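Local coordinates for protein alkyl hydroperoxide reductase AhpD (PDB 5DIK) that probably reduces alkyl hydroperoxides as part of the antioxidative response of Legionella pneumophila, as a member of the carboxymuconolactone decarboxylase family, at residues F13-I16 with T17-T21; L34-G37 with F38-A42; G71-G74 with F75-T79. All blocks are in the same frame, centred on the assembly; numbering follows the deposited sequence.

How the contacts relate
All three contacts are short runs of alpha helix, on helices 12-30, 32-46 and 70-82. Contact 3 is largely buried, its centre about 3 Å from the centre of the chain, and contains a cysteine of the disulfide. Contact 1 packs one flank against it and leaves charged side chains on its outer flank, so it is only partly buried. Contact 2, its centre about 17 Å from that of the chain, is mostly buried because other subunits cover it. In each, a serine or threonine hydroxyl turns back to backbone carbonyls. Contact 2 has backbone and hydroxyl bonds within the helix and turns its apolar side chains to other subunits, while contact 1 adds a histidine-carboxylate approach.

Contact 1: F13-I16 with T17-T21; sequences FSHI and TKDIT
H15 and D19 face each other one turn apart on the outer side of helix 12-30, an alpha-helical i to i+4 pair in this all-helical AhpD-like subunit. The imidazole leaves the backbone with CG opposite the backbone N (chi1 -179°), while D19 holds CG beside its own N, which brings the carboxylate back toward the ring. OD2 lies over one ring face, displaced to the rim, 3.1 Å from H15 CE1; with the ring and carboxylate planes 69° apart, the two are far from stacked, and the approach to NE2 is too poorly angled for a hydrogen bond.

On the inner side, T17 turns its hydroxyl back into the preceding turn. OG1 sits between the backbone N and the carbonyl carbon (chi1 53°), 2.8 Å from F13 O and 3.1 Å from S14 O, and its one proton could go to either carbonyl. F13 O is also taken by T17 N, and S14 O by K18 N at 2.9 Å. K18 runs its CG past S14 O and brings CD to 3.7 Å from S14 OG before the chain bends away.

I16 and I20, one turn apart, run alongside each other, with I16 CG2 3.9 Å from I20 CD1; I20 also packs on A110 of a second subunit. At the start of the turn, the backbone N atoms of F13 and S14 are both held by the carboxylate of E118. Further on, T17 O accepts two bonds from one residue, T21 N on one face of its plane and T21 OG1, 3.0 Å away, on the other.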
ATOM      1  N   PHE A  13       6.155 -16.971 -15.016  1.00 25.30           N
ATOM      2  CA  PHE A  13       4.760 -16.771 -14.590  1.00 25.97           C
ATOM      3  C   PHE A  13       3.905 -18.023 -14.685  1.00 28.97           C
ATOM      4  O   PHE A  13       2.915 -18.162 -13.953  1.00 25.69           O
ATOM      5  CB  PHE A  13       4.131 -15.601 -15.345  1.00 25.54           C
ATOM      6  CG  PHE A  13       4.720 -14.290 -14.948  1.00 26.08           C
ATOM      7  CD1 PHE A  13       4.267 -13.632 -13.799  1.00 27.18           C
ATOM      8  CD2 PHE A  13       5.748 -13.722 -15.674  1.00 25.78           C
ATOM      9  CE1 PHE A  13       4.832 -12.431 -13.400  1.00 25.87           C
ATOM     10  CE2 PHE A  13       6.318 -12.523 -15.278  1.00 26.57           C
ATOM     11  CZ  PHE A  13       5.849 -11.870 -14.141  1.00 27.75           C
ATOM     12  N   SER A  14       4.267 -18.951 -15.573  1.00 26.27           N
ATOM     13  CA  SER A  14       3.607 -20.244 -15.561  1.00 27.22           C
ATOM     14  C   SER A  14       3.867 -20.931 -14.223  1.00 25.91           C
ATOM     15  O   SER A  14       2.957 -21.476 -13.620  1.00 29.01           O
ATOM     16  CB  SER A  14       4.103 -21.141 -16.726  1.00 29.31           C
ATOM     17  OG  SER A  14       3.522 -22.428 -16.615  1.00 32.27           O
ATOM     18  N   HIS A  15       5.104 -20.881 -13.765  1.00 27.29           N
ATOM     19  CA  HIS A  15       5.498 -21.476 -12.498  1.00 32.30           C
ATOM     20  C   HIS A  15       4.800 -20.768 -11.313  1.00 30.26           C
ATOM     21  O   HIS A  15       4.285 -21.417 -10.398  1.00 25.76           O
ATOM     22  CB  HIS A  15       7.037 -21.473 -12.421  1.00 38.47           C
ATOM     23  CG  HIS A  15       7.609 -22.070 -11.174  1.00 47.70           C
ATOM     24  ND1 HIS A  15       8.059 -21.300 -10.116  1.00 53.63           N
ATOM     25  CD2 HIS A  15       7.851 -23.358 -10.828  1.00 56.28           C
ATOM     26  CE1 HIS A  15       8.527 -22.090  -9.165  1.00 57.30           C
ATOM     27  NE2 HIS A  15       8.408 -23.344  -9.569  1.00 57.94           N
ATOM     28  N   ILE A  16       4.747 -19.442 -11.355  1.00 26.57           N
ATOM     29  CA  ILE A  16       4.127 -18.685 -10.250  1.00 25.51           C
ATOM     30  C   ILE A  16       2.647 -19.048 -10.153  1.00 22.48           C
ATOM     31  O   ILE A  16       2.164 -19.380  -9.076  1.00 23.53           O
ATOM     32  CB  ILE A  16       4.328 -17.157 -10.428  1.00 26.76           C
ATOM     33  CG1 ILE A  16       5.780 -16.788 -10.175  1.00 25.95           C
ATOM     34  CG2 ILE A  16       3.413 -16.374  -9.487  1.00 27.98           C
ATOM     35  CD1 ILE A  16       6.153 -15.384 -10.586  1.00 26.14           C
ATOM     36  N   THR A  17       1.935 -19.037 -11.277  1.00 22.03           N
ATOM     37  CA  THR A  17       0.492 -19.297 -11.284  1.00 22.71           C
ATOM     38  C   THR A  17       0.173 -20.741 -10.949  1.00 24.60           C
ATOM     39  O   THR A  17      -0.765 -21.029 -10.207  1.00 21.22           O
ATOM     40  CB  THR A  17      -0.164 -18.915 -12.627  1.00 24.19           C
ATOM     41  OG1 THR A  17       0.526 -19.544 -13.724  1.00 26.40           O
ATOM     42  CG2 THR A  17      -0.122 -17.401 -12.809  1.00 24.37           C
ATOM     43  N   LYS A  18       0.964 -21.677 -11.470  1.00 25.97           N
ATOM     44  CA  LYS A  18       0.748 -23.092 -11.121  1.00 27.04           C
ATOM     45  C   LYS A  18       0.950 -23.362  -9.628  1.00 24.81           C
ATOM     46  O   LYS A  18       0.184 -24.097  -9.038  1.00 25.19           O
ATOM     47  CB  LYS A  18       1.642 -24.021 -11.981  1.00 29.76           C
ATOM     48  CG  LYS A  18       1.122 -24.129 -13.410  1.00 35.68           C
ATOM     49  CD  LYS A  18       2.067 -24.897 -14.330  1.00 41.03           C
ATOM     50  CE  LYS A  18       1.878 -26.394 -14.167  1.00 48.20           C
ATOM     51  NZ  LYS A  18       2.752 -27.171 -15.103  1.00 54.28           N
ATOM     52  N   ASP A  19       1.996 -22.788  -9.042  1.00 25.13           N
ATOM     53  CA  ASP A  19       2.259 -22.946  -7.612  1.00 26.47           C
ATOM     54  C   ASP A  19       1.136 -22.347  -6.761  1.00 24.83           C
ATOM     55  O   ASP A  19       0.762 -22.921  -5.745  1.00 23.51           O
ATOM     56  CB  ASP A  19       3.616 -22.366  -7.231  1.00 29.68           C
ATOM     57  CG  ASP A  19       4.778 -23.257  -7.689  1.00 37.63           C
ATOM     58  OD1 ASP A  19       4.505 -24.369  -8.212  1.00 41.17           O
ATOM     59  OD2 ASP A  19       5.947 -22.835  -7.561  1.00 46.68           O
ATOM     60  N   ILE A  20       0.573 -21.224  -7.186  1.00 24.15           N
ATOM     61  CA  ILE A  20      -0.567 -20.658  -6.461  1.00 23.10           C
ATOM     62  C   ILE A  20      -1.797 -21.560  -6.627  1.00 22.99           C
ATOM     63  O   ILE A  20      -2.511 -21.846  -5.663  1.00 22.44           O
ATOM     64  CB  ILE A  20      -0.849 -19.213  -6.909  1.00 22.82           C
ATOM     65  CG1 ILE A  20       0.275 -18.296  -6.414  1.00 23.93           C
ATOM     66  CG2 ILE A  20      -2.221 -18.771  -6.419  1.00 22.29           C
ATOM     67  CD1 ILE A  20       0.375 -16.953  -7.132  1.00 23.70           C
ATOM     68  N   THR A  21      -2.039 -22.025  -7.845  1.00 23.34           N
ATOM     69  CA  THR A  21      -3.195 -22.885  -8.119  1.00 23.99           C
ATOM     70  C   THR A  21      -3.161 -24.159  -7.267  1.00 23.13           C
ATOM     71  O   THR A  21      -4.192 -24.584  -6.783  1.00 23.44           O
ATOM     72  CB  THR A  21      -3.294 -23.222  -9.625  1.00 25.38           C
ATOM     73  OG1 THR A  21      -3.550 -22.012 -10.339  1.00 26.49           O
ATOM     74  CG2 THR A  21      -4.431 -24.239  -9.927  1.00 27.07           C
TER

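Contact 2: L34-G37 with F38-A42; sequences LMTG and FSSLA
L34 O receives the amide N of F38 at 2.9 Å, the first of four i to i+4 backbone bonds that join 34-37 to 38-42 in helix 32-46. M35 O takes S39 N, T36 O takes S40 N, and G37 O takes L41 N at 3.0 Å.

Hydroxyls add a second layer of polar contacts. S40 was modelled in two conformers; in one of them OG, set beside its own backbone N (chi1 -65°), bonds to T36 O at 3.1 Å, coming from the face of the carbonyl opposite to S40 N. That bond holds for this conformer and is doubtful for the residue as a whole. The other two hydroxyls look to the start of this helix and to the one before it: T36 OG1 is bonded to P32 O, and S39 OG is held by R28 NH2.

Side-chain packing within 34-42 is slight: F38 comes no nearer than CB to L34 O, 3.6 Å, and with CG opposite the backbone N (chi1 -176°) its ring leads outward. Between subunits these side chains do far more. M35 and F38 both pack on L106 of a second subunit. L34 and L41 meet L41 and L34 of a third, and S40 rests on G37 of that third subunit, a reciprocal pattern consistent with two copies of the helix running antiparallel. A helix that pairs with its own copy through L34, F38, L41 and the small G37 and S40 is part of the oligomer contacts of this all-helical AhpD-like assembly.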
ATOM      1  N   LEU A  34     -15.637 -20.138   1.996  1.00 22.11           N
ATOM      2  CA  LEU A  34     -14.857 -18.932   1.702  1.00 23.12           C
ATOM      3  C   LEU A  34     -14.613 -18.858   0.212  1.00 21.37           C
ATOM      4  O   LEU A  34     -14.858 -17.830  -0.411  1.00 19.78           O
ATOM      5  CB  LEU A  34     -13.545 -18.969   2.482  1.00 23.96           C
ATOM      6  CG  LEU A  34     -12.579 -17.801   2.628  1.00 27.26           C
ATOM      7  CD1 LEU A  34     -11.862 -17.495   1.346  1.00 29.06           C
ATOM      8  CD2 LEU A  34     -13.237 -16.563   3.206  1.00 26.30           C
ATOM      9  N   MET A  35     -14.152 -19.958  -0.380  1.00 19.93           N
ATOM     10  CA  MET A  35     -13.840 -19.957  -1.798  1.00 20.96           C
ATOM     11  C   MET A  35     -15.079 -19.774  -2.687  1.00 22.09           C
ATOM     12  O   MET A  35     -14.994 -19.130  -3.737  1.00 21.82           O
ATOM     13  CB  MET A  35     -13.057 -21.213  -2.198  1.00 23.24           C
ATOM     14  CG  MET A  35     -11.696 -21.306  -1.539  1.00 25.89           C
ATOM     15  SD  MET A  35     -10.679 -19.848  -1.869  1.00 28.71           S
ATOM     16  CE  MET A  35     -10.262 -20.162  -3.570  1.00 30.39           C
ATOM     17  N   THR A  36     -16.207 -20.355  -2.299  1.00 23.46           N
ATOM     18  CA  THR A  36     -17.466 -20.136  -2.993  1.00 24.62           C
ATOM     19  C   THR A  36     -17.888 -18.665  -2.938  1.00 23.12           C
ATOM     20  O   THR A  36     -18.288 -18.099  -3.945  1.00 21.46           O
ATOM     21  CB  THR A  36     -18.590 -21.016  -2.409  1.00 26.78           C
ATOM     22  OG1 THR A  36     -18.227 -22.379  -2.621  1.00 30.09           O
ATOM     23  CG2 THR A  36     -19.930 -20.727  -3.094  1.00 27.60           C
ATOM     24  N   GLY A  37     -17.777 -18.053  -1.773  1.00 21.63           N
ATOM     25  CA  GLY A  37     -18.059 -16.610  -1.629  1.00 21.93           C
ATOM     26  C   GLY A  37     -17.153 -15.759  -2.500  1.00 20.72           C
ATOM     27  O   GLY A  37     -17.611 -14.891  -3.226  1.00 19.84           O
ATOM     28  N   PHE A  38     -15.848 -16.032  -2.443  1.00 20.61           N
ATOM     29  CA  PHE A  38     -14.895 -15.302  -3.259  1.00 20.64           C
ATOM     30  C   PHE A  38     -15.201 -15.462  -4.767  1.00 20.95           C
ATOM     31  O   PHE A  38     -15.207 -14.476  -5.500  1.00 19.20           O
ATOM     32  CB  PHE A  38     -13.462 -15.739  -2.999  1.00 21.01           C
ATOM     33  CG  PHE A  38     -12.474 -14.931  -3.773  1.00 22.65           C
ATOM     34  CD1 PHE A  38     -12.160 -13.645  -3.363  1.00 25.68           C
ATOM     35  CD2 PHE A  38     -11.949 -15.398  -4.958  1.00 22.16           C
ATOM     36  CE1 PHE A  38     -11.307 -12.851  -4.127  1.00 24.97           C
ATOM     37  CE2 PHE A  38     -11.094 -14.625  -5.701  1.00 23.28           C
ATOM     38  CZ  PHE A  38     -10.762 -13.366  -5.283  1.00 23.89           C
ATOM     39  N   SER A  39     -15.465 -16.687  -5.211  1.00 20.61           N
ATOM     40  CA  SER A  39     -15.862 -16.941  -6.610  1.00 21.66           C
ATOM     41  C   SER A  39     -17.108 -16.188  -7.015  1.00 20.96           C
ATOM     42  O   SER A  39     -17.166 -15.714  -8.124  1.00 22.01           O
ATOM     43  CB  SER A  39     -16.102 -18.445  -6.887  1.00 24.27           C
ATOM     44  OG  SER A  39     -14.873 -19.131  -6.889  1.00 27.62           O
ATOM     45  N   SER A  40     -18.111 -16.130  -6.139  1.00 22.43           N
ATOM     46  CA  SER A  40     -19.324 -15.379  -6.415  0.70 22.44           C
ATOM     47  C   SER A  40     -19.038 -13.893  -6.609  1.00 21.66           C
ATOM     48  O   SER A  40     -19.564 -13.274  -7.534  1.00 21.20           O
ATOM     49  CB  SER A  40     -20.361 -15.559  -5.303  0.70 24.22           C
ATOM     50  OG  SER A  40     -20.788 -16.900  -5.264  0.70 25.05           O
ATOM     51  N   LEU A  41     -18.193 -13.327  -5.747  1.00 19.24           N
ATOM     52  CA  LEU A  41     -17.741 -11.949  -5.940  1.00 19.52           C
ATOM     53  C   LEU A  41     -17.002 -11.804  -7.263  1.00 19.15           C
ATOM     54  O   LEU A  41     -17.293 -10.881  -8.031  1.00 20.73           O
ATOM     55  CB  LEU A  41     -16.845 -11.505  -4.776  1.00 20.52           C
ATOM     56  CG  LEU A  41     -16.152 -10.157  -4.916  1.00 21.47           C
ATOM     57  CD1 LEU A  41     -17.195  -9.057  -4.954  1.00 24.16           C
ATOM     58  CD2 LEU A  41     -15.199  -9.929  -3.732  1.00 21.83           C
ATOM     59  N   ALA A  42     -16.054 -12.694  -7.552  1.00 18.74           N
ATOM     60  CA  ALA A  42     -15.273 -12.581  -8.785  1.00 19.45           C
ATOM     61  C   ALA A  42     -16.141 -12.655 -10.029  1.00 20.04           C
ATOM     62  O   ALA A  42     -15.942 -11.888 -10.984  1.00 19.61           O
ATOM     63  CB  ALA A  42     -14.175 -13.633  -8.831  1.00 18.76           C
TER

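Contact 3: G71-G74 with F75-T79; sequences GCIG and FHSQT
The second cysteine of the CXXC motif, C72, disulfide-bonded to C69, and the histidine one turn later, H76, define this piece of helix 70-82. Their backbones are joined by H76 N to C72 O at 2.9 Å. The imidazole also turns back toward C72: CG stays beside the backbone N (chi1 -64°), which tips the ring back along the helix until CD2 lies 3.1 Å from C72 O, at an oblique angle to the ring plane. H76 ND1 is hydrogen-bonded to E57 OE1, which fixes the rotation of the ring. A glutamate, a CXXC pair and a histidine four residues after its second cysteine recall the proton relay of AhpD, so this is probably the redox site.

F75 repeats the same geometry one residue earlier. Its amide bonds to G71 O, and the ring leans back so that CD2 comes to 3.2 Å from that oxygen, again obliquely. G71 has no side chain to stand beside the ring.

S77 grips I73 O twice, through N at 2.9 Å and through OG at 3.0 Å, from opposite faces of the carbonyl. T79 does likewise to F75 O, with OG1 at 3.2 Å, so two carbonyls of the turn each carry a backbone and a hydroxyl donor. G74 O takes Q78 N.

Three helices of the subunit surround the turn. C72, H76, S77 and T79 face helix 53-66, and I73, S77 and Q78 face helix 102-120. M107 of a second subunit packs on C72 and F75, and Y99 of a fourth on H76. The F75 ring projects to helix 12-30, where CZ reaches T21 OG1 at 3.4 Å and the ring also meets T17 and I20.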
ATOM      1  N   GLY A  71       1.587 -12.701  -8.688  1.00 17.76           N
ATOM      2  CA  GLY A  71       0.533 -13.670  -8.891  1.00 18.63           C
ATOM      3  C   GLY A  71      -0.633 -13.166  -9.683  1.00 18.41           C
ATOM      4  O   GLY A  71      -1.054 -13.808 -10.665  1.00 18.63           O
ATOM      5  N   CYS A  72      -1.175 -12.017  -9.259  1.00 17.83           N
ATOM      6  CA  CYS A  72      -2.259 -11.358  -9.957  0.50 17.65           C
ATOM      7  C   CYS A  72      -1.844 -11.004 -11.374  1.00 16.93           C
ATOM      8  O   CYS A  72      -2.606 -11.180 -12.317  1.00 17.07           O
ATOM      9  CB  CYS A  72      -2.595 -10.051  -9.246  0.50 18.32           C
ATOM     10  SG  CYS A  72      -2.873 -10.205  -7.465  0.50 19.00           S
ATOM     11  N   ILE A  73      -0.612 -10.529 -11.515  1.00 16.19           N
ATOM     12  CA  ILE A  73      -0.113 -10.146 -12.858  1.00 16.79           C
ATOM     13  C   ILE A  73      -0.122 -11.383 -13.790  1.00 17.36           C
ATOM     14  O   ILE A  73      -0.586 -11.312 -14.941  1.00 17.74           O
ATOM     15  CB  ILE A  73       1.280  -9.486 -12.779  1.00 17.46           C
ATOM     16  CG1 ILE A  73       1.128  -8.073 -12.210  1.00 17.27           C
ATOM     17  CG2 ILE A  73       1.933  -9.375 -14.167  1.00 18.48           C
ATOM     18  CD1 ILE A  73       2.448  -7.442 -11.802  1.00 18.07           C
ATOM     19  N   GLY A  74       0.343 -12.503 -13.264  1.00 18.00           N
ATOM     20  CA  GLY A  74       0.367 -13.753 -14.006  1.00 18.79           C
ATOM     21  C   GLY A  74      -1.009 -14.221 -14.432  1.00 19.58           C
ATOM     22  O   GLY A  74      -1.247 -14.482 -15.610  1.00 18.95           O
ATOM     23  N   PHE A  75      -1.932 -14.311 -13.479  1.00 17.68           N
ATOM     24  CA  PHE A  75      -3.274 -14.753 -13.794  1.00 18.37           C
ATOM     25  C   PHE A  75      -4.012 -13.841 -14.743  1.00 19.71           C
ATOM     26  O   PHE A  75      -4.655 -14.331 -15.680  1.00 17.53           O
ATOM     27  CB  PHE A  75      -4.132 -14.989 -12.537  1.00 18.61           C
ATOM     28  CG  PHE A  75      -3.788 -16.257 -11.795  1.00 20.05           C
ATOM     29  CD1 PHE A  75      -4.082 -17.515 -12.341  1.00 21.51           C
ATOM     30  CD2 PHE A  75      -3.213 -16.212 -10.531  1.00 19.83           C
ATOM     31  CE1 PHE A  75      -3.756 -18.697 -11.661  1.00 20.40           C
ATOM     32  CE2 PHE A  75      -2.882 -17.386  -9.849  1.00 20.94           C
ATOM     33  CZ  PHE A  75      -3.175 -18.636 -10.405  1.00 21.24           C
ATOM     34  N   HIS A  76      -3.966 -12.522 -14.500  1.00 18.26           N
ATOM     35  CA  HIS A  76      -4.677 -11.602 -15.370  1.00 19.50           C
ATOM     36  C   HIS A  76      -4.060 -11.497 -16.775  1.00 19.40           C
ATOM     37  O   HIS A  76      -4.799 -11.297 -17.736  1.00 18.37           O
ATOM     38  CB  HIS A  76      -4.861 -10.240 -14.691  1.00 19.65           C
ATOM     39  CG  HIS A  76      -5.727 -10.337 -13.477  1.00 20.11           C
ATOM     40  ND1 HIS A  76      -7.016 -10.830 -13.529  1.00 22.07           N
ATOM     41  CD2 HIS A  76      -5.465 -10.113 -12.175  1.00 22.30           C
ATOM     42  CE1 HIS A  76      -7.528 -10.870 -12.313  1.00 21.90           C
ATOM     43  NE2 HIS A  76      -6.614 -10.422 -11.471  1.00 23.88           N
ATOM     44  N   SER A  77      -2.742 -11.677 -16.887  1.00 20.87           N
ATOM     45  CA  SER A  77      -2.064 -11.802 -18.205  1.00 22.73           C
ATOM     46  C   SER A  77      -2.611 -12.954 -19.030  1.00 22.44           C
ATOM     47  O   SER A  77      -2.913 -12.825 -20.216  1.00 22.76           O
ATOM     48  CB  SER A  77      -0.574 -12.067 -18.002  1.00 23.74           C
ATOM     49  OG  SER A  77       0.041 -10.838 -17.796  1.00 31.34           O
ATOM     50  N   GLN A  78      -2.710 -14.090 -18.372  1.00 24.14           N
ATOM     51  CA  GLN A  78      -3.213 -15.307 -18.984  1.00 25.72           C
ATOM     52  C   GLN A  78      -4.648 -15.129 -19.480  1.00 25.11           C
ATOM     53  O   GLN A  78      -4.986 -15.484 -20.618  1.00 21.50           O
ATOM     54  CB  GLN A  78      -3.085 -16.431 -17.963  1.00 27.22           C
ATOM     55  CG  GLN A  78      -3.465 -17.797 -18.431  1.00 29.49           C
ATOM     56  CD  GLN A  78      -3.194 -18.825 -17.350  1.00 34.92           C
ATOM     57  OE1 GLN A  78      -3.567 -18.643 -16.188  1.00 31.86           O
ATOM     58  NE2 GLN A  78      -2.521 -19.911 -17.723  1.00 36.09           N
ATOM     59  N   THR A  79      -5.491 -14.538 -18.642  1.00 21.57           N
ATOM     60  CA  THR A  79      -6.855 -14.237 -19.036  1.00 21.32           C
ATOM     61  C   THR A  79      -6.908 -13.223 -20.209  1.00 20.21           C
ATOM     62  O   THR A  79      -7.731 -13.363 -21.102  1.00 19.78           O
ATOM     63  CB  THR A  79      -7.649 -13.723 -17.814  1.00 20.34           C
ATOM     64  OG1 THR A  79      -7.591 -14.715 -16.797  1.00 19.61           O
ATOM     65  CG2 THR A  79      -9.079 -13.483 -18.149  1.00 23.94           C
TER